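Solute-binding periplasmic protein of iron/siderophore ABC transporter (Yersinia pestis, PDB 6B2Y) probably captures chelated iron in the periplasm and delivers it to an ABC transporter for import. Local coordinates at residues 42-47 with 173-178. Sequence-based numbering, arbitrary orientation.
Sequences TDMAGR and LPSMRL
Met-44 reaches from the turn onto helix 168-182 and lies against Pro-174, Ser-175 and Leu-178. Its SD sits 3.8 Å from Pro-174 CB, with CE close to the same ring carbon. Its CG rests against Leu-178 CD2, the two side chains running past each other in opposite directions. Bends at both chi2 (-55°) and chi3 (-61°) curl the thioether, so that CG, SD and CE all face the helix. Ser-175 OG makes a van der Waals contact with Met-44 CG at 3.5 Å; the hydroxyl hydrogen-bonds chiefly to Asn-171 O, with Asp-163 O a second partner. Leu-178 has its CG anti to the backbone N (chi1 164°) and directs both methyls at the loop: CD2 packs 3.7 Å from Asp-43 CA, and CD1 meets Thr-42 O.

Behind this apolar layer, backbone bonds from Gly-46 N to Asp-43 O and from Asp-43 N to Arg-47 O close the type I turn, which links strands 40-42 and 48-50. The Asp-43 carboxylate reinforces it. OD1 accepts a hydrogen bond from Arg-47 N (2.9 Å), above the carboxylate plane, and a weak one from Ala-45 N. OD2 forms a salt bridge with Arg-47 NH1 (2.7 Å), on the syn side but tilted well out of that plane, and accepts a hydrogen bond from Phe-161 N.

Phe-161 also bonds the Met-44 backbone, and Val-160 touches Leu-178, so turn and helix share edge strand 159-162 of the parallel-sheet lobe. Their apolar contact has little directional preference; their alignment probably depends on this common strand.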
# COMPACT_ATOMS: atom_id res chain seq x y z
N THR A 42 -18.62 8.98 -10.93
CA THR A 42 -17.46 9.63 -11.53
C THR A 42 -16.23 9.04 -10.86
O THR A 42 -16.09 9.13 -9.64
CB THR A 42 -17.49 11.15 -11.35
OG1 THR A 42 -18.70 11.69 -11.92
CG2 THR A 42 -16.28 11.78 -12.04
N ASP A 43 -15.34 8.43 -11.65
CA ASP A 43 -14.25 7.71 -11.01
C ASP A 43 -13.01 8.60 -10.86
O ASP A 43 -13.03 9.81 -11.14
CB ASP A 43 -13.96 6.39 -11.74
CG ASP A 43 -13.22 6.58 -13.07
OD1 ASP A 43 -12.88 7.71 -13.45
OD2 ASP A 43 -12.99 5.55 -13.75
N MET A 44 -11.90 8.01 -10.39
CA MET A 44 -10.73 8.83 -10.09
C MET A 44 -10.01 9.30 -11.34
O MET A 44 -9.14 10.18 -11.25
CB MET A 44 -9.77 8.07 -9.16
CG MET A 44 -10.39 7.77 -7.81
SD MET A 44 -10.98 9.26 -7.00
CE MET A 44 -9.45 10.16 -6.88
N ALA A 45 -10.35 8.75 -12.50
CA ALA A 45 -9.87 9.27 -13.77
C ALA A 45 -10.78 10.36 -14.34
O ALA A 45 -10.47 10.94 -15.38
CB ALA A 45 -9.74 8.12 -14.78
N GLY A 46 -11.89 10.65 -13.66
CA GLY A 46 -12.87 11.60 -14.16
C GLY A 46 -13.83 11.03 -15.17
O GLY A 46 -14.61 11.78 -15.76
N ARG A 47 -13.78 9.72 -15.41
CA ARG A 47 -14.74 9.07 -16.29
C ARG A 47 -16.09 8.93 -15.61
O ARG A 47 -16.18 8.78 -14.38
CB ARG A 47 -14.24 7.69 -16.70
CG ARG A 47 -12.86 7.75 -17.39
CD ARG A 47 -12.13 6.41 -17.32
NE ARG A 47 -12.80 5.32 -18.03
CZ ARG A 47 -13.52 4.37 -17.43
NH1 ARG A 47 -13.67 4.37 -16.11
NH2 ARG A 47 -14.08 3.41 -18.16
N LEU A 173 -9.05 8.96 0.26
CA LEU A 173 -10.43 9.06 0.75
C LEU A 173 -11.43 9.18 -0.39
O LEU A 173 -12.46 8.47 -0.35
CB LEU A 173 -10.54 10.23 1.74
CG LEU A 173 -9.66 10.01 2.96
CD1 LEU A 173 -9.83 11.16 3.96
CD2 LEU A 173 -10.02 8.66 3.62
N PRO A 174 -11.22 10.01 -1.41
CA PRO A 174 -12.10 9.94 -2.59
C PRO A 174 -12.20 8.54 -3.16
O PRO A 174 -13.29 8.13 -3.57
CB PRO A 174 -11.46 10.92 -3.57
CG PRO A 174 -10.84 11.96 -2.71
CD PRO A 174 -10.26 11.14 -1.53
N SER A 175 -11.09 7.79 -3.24
CA SER A 175 -11.16 6.45 -3.81
C SER A 175 -12.06 5.55 -2.97
O SER A 175 -12.80 4.71 -3.51
CB SER A 175 -9.77 5.83 -3.91
OG SER A 175 -9.00 6.48 -4.91
N MET A 176 -12.00 5.68 -1.64
CA MET A 176 -12.87 4.85 -0.81
C MET A 176 -14.33 5.25 -0.94
O MET A 176 -15.21 4.38 -0.93
CB MET A 176 -12.43 4.91 0.67
CG MET A 176 -11.10 4.24 1.01
SD MET A 176 -11.02 2.50 0.47
CE MET A 176 -12.44 1.85 1.37
N ARG A 177 -14.63 6.55 -1.05
CA ARG A 177 -16.03 6.92 -1.26
C ARG A 177 -16.54 6.36 -2.58
O ARG A 177 -17.64 5.79 -2.65
CB ARG A 177 -16.20 8.45 -1.23
CG ARG A 177 -17.68 8.87 -1.42
CD ARG A 177 -17.91 10.40 -1.22
NE ARG A 177 -17.51 10.82 0.12
CZ ARG A 177 -16.36 11.42 0.40
NH1 ARG A 177 -15.49 11.70 -0.56
NH2 ARG A 177 -16.06 11.74 1.65
N LEU A 178 -15.73 6.48 -3.64
CA LEU A 178 -16.09 5.94 -4.95
C LEU A 178 -16.34 4.43 -4.91
O LEU A 178 -17.30 3.93 -5.51
CB LEU A 178 -14.97 6.27 -5.95
CG LEU A 178 -14.96 5.49 -7.26
CD1 LEU A 178 -16.13 5.96 -8.12
CD2 LEU A 178 -13.64 5.80 -7.95